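Local coordinates for protein tryptophanyl-tRNA synthetase (Cryptosporidium parvum Iowa II, PDB 3HV0) that probably charges tRNA(Trp) with L-tryptophan at the expense of ATP, as a class I aminoacyl-tRNA synthetase whose catalytic core binds tryptophan, at residues P109-L114 / F153-L158; Q113-E118 / A199-P204; N287-Y292 / E346-L351. One frame throughout, in Å; residues are numbered along the deposited sequence.

Interaction 1: residues P109-L114 / F153-L158; sequences PLVIQL and FIFTNL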
loop_
_atom_site.group_PDB
_atom_site.type_symbol
_atom_site.label_atom_id
_atom_site.label_comp_id
_atom_site.label_asym_id
_atom_site.label_seq_id
_atom_site.Cartn_x
_atom_site.Cartn_y
_atom_site.Cartn_z
ATOM N N PRO A 109 -22.899 0.239 -13.659
ATOM C CA PRO A 109 -22.115 -0.558 -12.706
ATOM C C PRO A 109 -21.815 0.217 -11.473
ATOM O O PRO A 109 -21.731 1.436 -11.557
ATOM C CB PRO A 109 -20.806 -0.846 -13.451
ATOM C CG PRO A 109 -21.135 -0.721 -14.874
ATOM C CD PRO A 109 -22.238 0.311 -14.975
ATOM N N LEU A 110 -21.636 -0.489 -10.351
ATOM C CA LEU A 110 -21.286 0.116 -9.057
ATOM C C LEU A 110 -20.131 -0.631 -8.433
ATOM O O LEU A 110 -19.996 -1.836 -8.607
ATOM C CB LEU A 110 -22.496 0.085 -8.098
ATOM C CG LEU A 110 -22.291 0.298 -6.584
ATOM C CD1 LEU A 110 -21.929 1.722 -6.292
ATOM C CD2 LEU A 110 -23.561 -0.107 -5.845
ATOM N N VAL A 111 -19.341 0.104 -7.662
ATOM C CA VAL A 111 -18.105 -0.363 -7.066
ATOM C C VAL A 111 -18.107 0.129 -5.607
ATOM O O VAL A 111 -18.359 1.293 -5.402
ATOM C CB VAL A 111 -16.926 0.235 -7.894
ATOM C CG1 VAL A 111 -15.875 0.868 -6.997
ATOM C CG2 VAL A 111 -16.347 -0.818 -8.868
ATOM N N ILE A 112 -17.905 -0.749 -4.610
ATOM C CA ILE A 112 -18.049 -0.409 -3.193
ATOM C C ILE A 112 -16.813 -0.861 -2.343
ATOM O O ILE A 112 -16.493 -2.041 -2.298
ATOM C CB ILE A 112 -19.309 -1.048 -2.596
ATOM C CG1 ILE A 112 -20.570 -0.669 -3.409
ATOM C CG2 ILE A 112 -19.515 -0.613 -1.187
ATOM C CD1 ILE A 112 -21.876 -1.261 -2.894
ATOM N N GLN A 113 -16.167 0.074 -1.640
ATOM C CA GLN A 113 -14.923 -0.199 -0.919
ATOM C C GLN A 113 -15.122 -0.303 0.601
ATOM O O GLN A 113 -15.580 0.649 1.251
ATOM C CB GLN A 113 -13.899 0.907 -1.210
ATOM C CG GLN A 113 -12.590 0.775 -0.430
ATOM C CD GLN A 113 -11.622 1.945 -0.666
ATOM O OE1 GLN A 113 -11.991 3.101 -0.499
ATOM N NE2 GLN A 113 -10.389 1.639 -1.054
ATOM N N LEU A 114 -14.816 -1.456 1.171
ATOM C CA LEU A 114 -14.850 -1.568 2.608
ATOM C C LEU A 114 -13.435 -1.325 3.135
ATOM O O LEU A 114 -12.531 -2.091 2.864
ATOM C CB LEU A 114 -15.432 -2.909 3.012
ATOM C CG LEU A 114 -16.954 -2.815 2.817
ATOM C CD1 LEU A 114 -17.523 -3.931 1.945
ATOM C CD2 LEU A 114 -17.626 -2.708 4.171
ATOM N N PHE A 153 -19.920 -4.532 -7.675
ATOM C CA PHE A 153 -18.696 -5.171 -7.224
ATOM C C PHE A 153 -18.298 -4.606 -5.869
ATOM O O PHE A 153 -17.998 -3.427 -5.735
ATOM C CB PHE A 153 -17.566 -5.000 -8.262
ATOM C CG PHE A 153 -16.224 -5.441 -7.760
ATOM C CD1 PHE A 153 -16.040 -6.725 -7.301
ATOM C CD2 PHE A 153 -15.153 -4.559 -7.700
ATOM C CE1 PHE A 153 -14.811 -7.131 -6.800
ATOM C CE2 PHE A 153 -13.910 -4.972 -7.208
ATOM C CZ PHE A 153 -13.749 -6.264 -6.765
ATOM N N ILE A 154 -18.301 -5.456 -4.851
ATOM C CA ILE A 154 -17.954 -5.046 -3.494
ATOM C C ILE A 154 -16.619 -5.697 -3.143
ATOM O O ILE A 154 -16.328 -6.797 -3.624
ATOM C CB ILE A 154 -19.044 -5.468 -2.485
ATOM C CG1 ILE A 154 -20.435 -5.091 -3.036
ATOM C CG2 ILE A 154 -18.767 -4.860 -1.082
ATOM C CD1 ILE A 154 -21.628 -5.351 -2.087
ATOM N N PHE A 155 -15.811 -5.012 -2.329
ATOM C CA PHE A 155 -14.503 -5.513 -1.973
ATOM C C PHE A 155 -13.933 -4.843 -0.721
ATOM O O PHE A 155 -14.245 -3.679 -0.409
ATOM C CB PHE A 155 -13.527 -5.294 -3.141
ATOM C CG PHE A 155 -13.270 -3.841 -3.466
ATOM C CD1 PHE A 155 -14.077 -3.161 -4.370
ATOM C CD2 PHE A 155 -12.214 -3.156 -2.861
ATOM C CE1 PHE A 155 -13.837 -1.835 -4.662
ATOM C CE2 PHE A 155 -11.981 -1.835 -3.140
ATOM C CZ PHE A 155 -12.798 -1.169 -4.045
ATOM N N THR A 156 -13.074 -5.575 -0.015
ATOM C CA THR A 156 -12.316 -4.992 1.081
ATOM C C THR A 156 -10.929 -4.602 0.588
ATOM O O THR A 156 -10.372 -5.254 -0.293
ATOM C CB THR A 156 -12.141 -5.967 2.270
ATOM O OG1 THR A 156 -11.067 -6.893 2.014
ATOM C CG2 THR A 156 -13.448 -6.692 2.593
ATOM N N ASN A 157 -10.351 -3.565 1.178
ATOM C CA ASN A 157 -9.012 -3.167 0.803
ATOM C C ASN A 157 -7.985 -4.276 1.067
ATOM O O ASN A 157 -7.064 -4.450 0.295
ATOM C CB ASN A 157 -8.602 -1.873 1.498
ATOM C CG ASN A 157 -9.217 -0.654 0.881
ATOM O OD1 ASN A 157 -9.640 -0.671 -0.264
ATOM N ND2 ASN A 157 -9.285 0.418 1.646
ATOM N N LEU A 158 -8.143 -5.045 2.129
ATOM C CA LEU A 158 -7.172 -6.107 2.384
ATOM C C LEU A 158 -7.165 -7.150 1.261
ATOM O O LEU A 158 -6.162 -7.829 1.034
ATOM C CB LEU A 158 -7.390 -6.768 3.756
ATOM C CG LEU A 158 -6.793 -6.008 4.966
ATOM C CD1 LEU A 158 -6.620 -6.915 6.182
ATOM C CD2 LEU A 158 -5.457 -5.423 4.663
#
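Leu110 to Leu114 pairs in parallel with Phe153 to Thr156, the two strand axes 4.7 Å apart and 17° from parallel. Five backbone hydrogen bonds zip them together: Phe153 N gives to Leu110 O, Ile112 N to Phe153 O, Phe155 N to Ile112 O, Leu114 N to Phe155 O at 2.8 Å, and Asn157 N to Leu114 O, the last carrying the ladder into the first turn of the helix that Thr156 caps. The side-chain polar bond runs from Gln113 NE2 to Asn157 OD1, 2.6 Å, and lands on a lone pair in the carbonyl plane. The two amide planes stand 86° apart, and NE2 also bonds Val200 O while Asn157 ND2 bonds Asp117 OD1, which fixes the rotation of both groups. Aromatic contact centres on Phe155: with chi1 at 64° its ring folds back over the partner strand, Gln113 CA lying 4.1 Å from the ring centroid in a CH-pi contact, while Val111 CG1 meets the ring edge. On the sheet face that carries Ile112, Ile154 and Leu114, aliphatic groups meet: Ile112 and Ile154 lie side by side and Leu114 CD1 presses on Ile154 CG2 at 3.4 Å. In this Rossmann-type sheet of a class I synthetase, strand 76-81 flanks 110-114 on its far edge; helix 93-106 packs on Leu110 and Ile112, helix 128-143 on Ile112 and Leu114, and helix 192-202 on Gln113 and Asn157.

Interaction 2: residues Q113-E118 / A199-P204; sequences QLTDDE and AVQAAP. With TRP (tryptophan), chain C.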
loop_
_atom_site.group_PDB
_atom_site.type_symbol
_atom_site.label_atom_id
_atom_site.label_comp_id
_atom_site.label_asym_id
_atom_site.label_seq_id
_atom_site.Cartn_x
_atom_site.Cartn_y
_atom_site.Cartn_z
ATOM N N GLN A 113 -16.167 0.074 -1.640
ATOM C CA GLN A 113 -14.923 -0.199 -0.919
ATOM C C GLN A 113 -15.122 -0.303 0.601
ATOM O O GLN A 113 -15.580 0.649 1.251
ATOM C CB GLN A 113 -13.899 0.907 -1.210
ATOM C CG GLN A 113 -12.590 0.775 -0.430
ATOM C CD GLN A 113 -11.622 1.945 -0.666
ATOM O OE1 GLN A 113 -11.991 3.101 -0.499
ATOM N NE2 GLN A 113 -10.389 1.639 -1.054
ATOM N N LEU A 114 -14.816 -1.456 1.171
ATOM C CA LEU A 114 -14.850 -1.568 2.608
ATOM C C LEU A 114 -13.435 -1.325 3.135
ATOM O O LEU A 114 -12.531 -2.091 2.864
ATOM C CB LEU A 114 -15.432 -2.909 3.012
ATOM C CG LEU A 114 -16.954 -2.815 2.817
ATOM C CD1 LEU A 114 -17.523 -3.931 1.945
ATOM C CD2 LEU A 114 -17.626 -2.708 4.171
ATOM N N THR A 115 -13.251 -0.235 3.864
ATOM C CA THR A 115 -11.923 0.222 4.223
ATOM C C THR A 115 -11.410 -0.387 5.520
ATOM O O THR A 115 -11.128 0.338 6.479
ATOM C CB THR A 115 -11.848 1.781 4.295
ATOM O OG1 THR A 115 -12.588 2.293 5.414
ATOM C CG2 THR A 115 -12.398 2.369 3.050
ATOM N N ASP A 116 -11.222 -1.704 5.552
ATOM C CA ASP A 116 -10.697 -2.336 6.791
ATOM C C ASP A 116 -9.284 -1.856 7.174
ATOM O O ASP A 116 -8.945 -1.863 8.340
ATOM C CB ASP A 116 -10.754 -3.864 6.755
ATOM C CG ASP A 116 -10.406 -4.426 5.406
ATOM O OD1 ASP A 116 -9.303 -4.219 4.903
ATOM O OD2 ASP A 116 -11.234 -5.083 4.795
ATOM N N ASP A 117 -8.479 -1.456 6.191
ATOM C CA ASP A 117 -7.191 -0.816 6.424
ATOM C C ASP A 117 -7.289 0.531 7.151
ATOM O O ASP A 117 -6.558 0.759 8.111
ATOM C CB ASP A 117 -6.413 -0.660 5.106
ATOM C CG ASP A 117 -7.243 -0.027 3.984
ATOM O OD1 ASP A 117 -8.396 0.356 4.240
ATOM O OD2 ASP A 117 -6.732 0.083 2.849
ATOM N N GLU A 118 -8.200 1.399 6.714
ATOM C CA GLU A 118 -8.341 2.758 7.269
ATOM C C GLU A 118 -8.603 2.768 8.773
ATOM O O GLU A 118 -7.995 3.519 9.511
ATOM C CB GLU A 118 -9.482 3.506 6.533
ATOM C CG GLU A 118 -9.898 4.862 7.137
ATOM C CD GLU A 118 -11.162 5.473 6.484
ATOM O OE1 GLU A 118 -11.895 4.747 5.736
ATOM O OE2 GLU A 118 -11.431 6.687 6.738
ATOM N N ALA A 199 -4.688 7.977 -0.726
ATOM C CA ALA A 199 -4.540 7.421 -2.082
ATOM C C ALA A 199 -5.346 6.129 -2.248
ATOM O O ALA A 199 -5.912 5.870 -3.307
ATOM C CB ALA A 199 -3.105 7.172 -2.417
ATOM N N VAL A 200 -5.408 5.326 -1.187
ATOM C CA VAL A 200 -6.203 4.085 -1.211
ATOM C C VAL A 200 -7.677 4.362 -1.444
ATOM O O VAL A 200 -8.330 3.643 -2.195
ATOM C CB VAL A 200 -6.020 3.259 0.071
ATOM C CG1 VAL A 200 -6.797 1.950 0.004
ATOM C CG2 VAL A 200 -4.558 2.972 0.291
ATOM N N GLN A 201 -8.193 5.424 -0.836
ATOM C CA GLN A 201 -9.591 5.795 -1.042
ATOM C C GLN A 201 -9.830 6.509 -2.344
ATOM O O GLN A 201 -10.917 6.438 -2.889
ATOM C CB GLN A 201 -10.081 6.699 0.063
ATOM C CG GLN A 201 -11.544 7.030 -0.074
ATOM C CD GLN A 201 -12.234 7.260 1.210
ATOM O OE1 GLN A 201 -13.176 8.021 1.263
ATOM N NE2 GLN A 201 -11.778 6.621 2.259
ATOM N N ALA A 202 -8.833 7.254 -2.804
ATOM C CA ALA A 202 -8.912 7.941 -4.086
ATOM C C ALA A 202 -8.984 6.957 -5.257
ATOM O O ALA A 202 -9.798 7.123 -6.147
ATOM C CB ALA A 202 -7.740 8.861 -4.248
ATOM N N ALA A 203 -8.162 5.914 -5.210
ATOM C CA ALA A 203 -7.878 5.053 -6.356
ATOM C C ALA A 203 -9.096 4.434 -7.084
ATOM O O ALA A 203 -9.053 4.247 -8.304
ATOM C CB ALA A 203 -6.861 3.959 -5.969
ATOM N N PRO A 204 -10.156 4.078 -6.345
ATOM C CA PRO A 204 -11.307 3.527 -7.055
ATOM C C PRO A 204 -12.107 4.557 -7.849
ATOM O O PRO A 204 -12.947 4.161 -8.683
ATOM C CB PRO A 204 -12.166 2.913 -5.939
ATOM C CG PRO A 204 -11.228 2.724 -4.775
ATOM C CD PRO A 204 -10.243 3.842 -4.889
HETATM N N TRP C . -13.583 6.243 4.655
HETATM C CA TRP C . -15.061 6.245 4.441
HETATM C C TRP C . -15.778 6.248 5.783
HETATM O O TRP C . -15.183 5.876 6.811
HETATM C CB TRP C . -15.529 5.056 3.578
HETATM C CG TRP C . -15.396 5.291 2.092
HETATM C CD1 TRP C . -14.449 4.759 1.251
HETATM C CD2 TRP C . -16.244 6.102 1.263
HETATM N NE1 TRP C . -14.659 5.186 -0.032
HETATM C CE2 TRP C . -15.743 6.022 -0.052
HETATM C CE3 TRP C . -17.371 6.882 1.503
HETATM C CZ2 TRP C . -16.333 6.695 -1.120
HETATM C CZ3 TRP C . -17.952 7.552 0.442
HETATM C CH2 TRP C . -17.422 7.462 -0.856
HETATM O OXT TRP C . -16.959 6.639 5.836
#
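Gln113 extends straight toward Val200, its CG trans to the backbone N (chi1 176°) and the chain stretched on through CD, so that the amide arrives at the helix 192-202 backbone. Its NE2, also bonded to Asn157 OD1, donates to Val200 O at 3.1 Å; the N-H points well at the oxygen (162°), yet NE2 stands 56° out of the carbonyl plane, above it and away from a lone pair. Pro204 CG closes in on the same nitrogen at 4.0 Å. The other amide atom, Gln113 OE1, is hydrogen-bonded by Tyr78 and lies 3.4 Å from NE1 of the bound tryptophan, a proximity without a bond. Asp117 and Val200 reach toward each other from opposite directions, OD2 of Asp117 being 3.4 Å from CG1 of Val200; this carboxylate is held by Asn157 and by Tyr165 of the second subunit. Thr115, centre of an inverse gamma turn, both touches the ligand and steadies Glu118: its OG1 donates to Glu118 OE1 at 2.6 Å, and that same oxygen accepts a hydrogen bond from the ligand's amino N, 2.5 Å away. Thr115 CG2 meanwhile lies 3.6 Å from the ligand's CD1, and Gln201 lines the pocket beside the indole. The contact thus forms one wall of the tryptophan site. It sits where strand 110-114 runs into helix 116-122, with helix 231-240 packing on Glu118 and Gln201, helix 157-174 on Val200, and strand 152-156 on Gln113.

Interaction 3: residues N287-Y292 / E346-L351; sequences NKIMKY and EIKSIL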
loop_
_atom_site.group_PDB
_atom_site.type_symbol
_atom_site.label_atom_id
_atom_site.label_comp_id
_atom_site.label_asym_id
_atom_site.label_seq_id
_atom_site.Cartn_x
_atom_site.Cartn_y
_atom_site.Cartn_z
ATOM N N ASN A 287 -35.926 2.832 23.122
ATOM C CA ASN A 287 -35.016 3.244 24.187
ATOM C C ASN A 287 -34.084 4.401 23.797
ATOM O O ASN A 287 -33.841 5.311 24.596
ATOM C CB ASN A 287 -34.168 2.051 24.610
ATOM C CG ASN A 287 -33.573 2.228 25.966
ATOM O OD1 ASN A 287 -34.189 1.903 26.973
ATOM N ND2 ASN A 287 -32.355 2.748 26.007
ATOM N N LYS A 288 -33.559 4.355 22.573
ATOM C CA LYS A 288 -32.590 5.351 22.120
ATOM C C LYS A 288 -33.231 6.713 21.774
ATOM O O LYS A 288 -32.727 7.750 22.206
ATOM C CB LYS A 288 -31.736 4.800 20.967
ATOM C CG LYS A 288 -30.656 3.802 21.430
ATOM C CD LYS A 288 -30.171 2.903 20.287
ATOM C CE LYS A 288 -28.957 2.080 20.698
ATOM N NZ LYS A 288 -28.224 1.508 19.540
ATOM N N ILE A 289 -34.333 6.734 21.023
ATOM C CA ILE A 289 -34.964 8.020 20.670
ATOM C C ILE A 289 -35.355 8.763 21.940
ATOM O O ILE A 289 -35.076 9.956 22.100
ATOM C CB ILE A 289 -36.283 7.913 19.828
ATOM C CG1 ILE A 289 -36.242 6.789 18.790
ATOM C CG2 ILE A 289 -36.563 9.255 19.121
ATOM C CD1 ILE A 289 -35.120 6.929 17.778
ATOM N N MET A 290 -36.015 8.032 22.835
ATOM C CA MET A 290 -36.638 8.628 24.015
ATOM C C MET A 290 -35.594 9.240 24.938
ATOM O O MET A 290 -35.839 10.281 25.537
ATOM C CB MET A 290 -37.492 7.592 24.757
ATOM C CG MET A 290 -38.689 7.086 23.932
ATOM S SD MET A 290 -39.983 8.320 23.611
ATOM C CE MET A 290 -41.120 7.348 22.601
ATOM N N LYS A 291 -34.425 8.607 25.015
ATOM C CA LYS A 291 -33.366 9.016 25.938
ATOM C C LYS A 291 -32.314 9.916 25.278
ATOM O O LYS A 291 -31.928 10.936 25.846
ATOM C CB LYS A 291 -32.685 7.780 26.548
ATOM N N TYR A 292 -31.868 9.551 24.080
ATOM C CA TYR A 292 -30.714 10.208 23.440
ATOM C C TYR A 292 -31.073 11.168 22.291
ATOM O O TYR A 292 -30.197 11.886 21.793
ATOM C CB TYR A 292 -29.722 9.150 22.903
ATOM C CG TYR A 292 -29.087 8.249 23.954
ATOM C CD1 TYR A 292 -27.983 8.671 24.692
ATOM C CD2 TYR A 292 -29.579 6.961 24.192
ATOM C CE1 TYR A 292 -27.396 7.843 25.654
ATOM C CE2 TYR A 292 -29.001 6.128 25.154
ATOM C CZ TYR A 292 -27.908 6.577 25.881
ATOM O OH TYR A 292 -27.321 5.770 26.836
ATOM N N GLU A 346 -45.324 12.328 20.866
ATOM C CA GLU A 346 -45.939 11.690 19.689
ATOM C C GLU A 346 -44.988 11.660 18.482
ATOM O O GLU A 346 -44.896 10.650 17.777
ATOM C CB GLU A 346 -47.262 12.366 19.299
ATOM C CG GLU A 346 -48.218 11.418 18.561
ATOM C CD GLU A 346 -49.305 12.124 17.762
ATOM O OE1 GLU A 346 -49.631 13.293 18.064
ATOM O OE2 GLU A 346 -49.846 11.494 16.827
ATOM N N ILE A 347 -44.278 12.760 18.247
ATOM C CA ILE A 347 -43.347 12.825 17.120
ATOM C C ILE A 347 -42.260 11.770 17.264
ATOM O O ILE A 347 -41.774 11.244 16.259
ATOM C CB ILE A 347 -42.694 14.232 16.937
ATOM C CG1 ILE A 347 -41.954 14.314 15.594
ATOM C CG2 ILE A 347 -41.724 14.538 18.060
ATOM C CD1 ILE A 347 -41.517 15.721 15.204
ATOM N N LYS A 348 -41.878 11.467 18.502
ATOM C CA LYS A 348 -40.842 10.467 18.746
ATOM C C LYS A 348 -41.362 9.056 18.522
ATOM O O LYS A 348 -40.592 8.162 18.159
ATOM C CB LYS A 348 -40.286 10.600 20.157
ATOM C CG LYS A 348 -39.552 11.900 20.380
ATOM C CD LYS A 348 -39.147 12.065 21.824
ATOM C CE LYS A 348 -37.765 11.495 22.083
ATOM N NZ LYS A 348 -36.693 12.408 21.572
ATOM N N SER A 349 -42.664 8.864 18.732
ATOM C CA SER A 349 -43.291 7.559 18.510
ATOM C C SER A 349 -43.463 7.293 17.016
ATOM O O SER A 349 -43.162 6.199 16.542
ATOM C CB SER A 349 -44.631 7.458 19.240
ATOM O OG SER A 349 -45.367 6.335 18.788
ATOM N N ILE A 350 -43.926 8.294 16.276
ATOM C CA ILE A 350 -44.074 8.165 14.822
ATOM C C ILE A 350 -42.753 7.737 14.160
ATOM O O ILE A 350 -42.731 6.855 13.301
ATOM C CB ILE A 350 -44.566 9.483 14.181
ATOM C CG1 ILE A 350 -45.981 9.817 14.662
ATOM C CG2 ILE A 350 -44.557 9.366 12.671
ATOM C CD1 ILE A 350 -46.455 11.213 14.307
ATOM N N LEU A 351 -41.661 8.376 14.577
ATOM C CA LEU A 351 -40.300 8.039 14.119
ATOM C C LEU A 351 -39.878 6.616 14.483
ATOM O O LEU A 351 -39.293 5.912 13.660
ATOM C CB LEU A 351 -39.292 9.022 14.714
ATOM C CG LEU A 351 -37.817 8.693 14.538
ATOM C CD1 LEU A 351 -37.462 8.570 13.065
ATOM C CD2 LEU A 351 -36.984 9.748 15.205
#
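Lys348 and Ile289 slide past each other in opposite directions across two helices whose segment axes lie 10.0 Å apart and run roughly antiparallel, at 150°. The lysine supplies mostly hydrocarbon: its CE is 3.9 Å from Ile289 CG2 and comes to 3.6 Å from Met290 CA, so the far end of the chain reaches the backbone of the facing helix. Bends at chi3 (91°) and chi4 (77°) then curl the end over, bringing Lys348 NZ within 3.0 Å of Ile289 O. That bond is weak and its acceptor is less securely placed, but a second weak bond from NZ to Ala293 O agrees with an ammonium group lodged at the C-terminal end of helix 282-292, where the helix dipole would probably suit a positive charge. Met290 runs against Lys348 in the same antiparallel sense. Its thioether, turned by the bend at chi2, sets SD 4.1 Å from Lys348 CB and forms the exposed flank of the contact. Ile289 CG2 serves two neighbours, since besides the lysine it meets Leu351 CD2 at 4.0 Å, the two side chains crossing at a slant. The pairing belongs to the helical C-terminal region, which in this family is associated with anticodon recognition. Ser316 of helix 315-323 touches Ile289, Lys348 and Leu351 alike, and helix 344-367 continues the apolar seam with Val352 and Leu355 against Ile289.

Interactions 1 and 2 are neighbours, their centres 9 Å apart, and share strand 110-114: the backbone of Gln113 and Leu114 belongs to the sheet, while the side chain of Gln113 reaches helix 192-202 and the chain beyond Leu114 runs into helix 116-122 beside the bound tryptophan. Both are buried, and they are joined directly by Asn157 and Asp117. Their chemistry differs all the same. Interaction 1 depends on a regular backbone ladder, interaction 2 on side-chain polar atoms that shape a ligand site, and both reach the second subunit. Interaction 3 lies about 35 Å from either, centre to centre, across the middle of the chain; its helix-to-helix seam is largely apolar, edged by exposed Met290, and touches no other subunit.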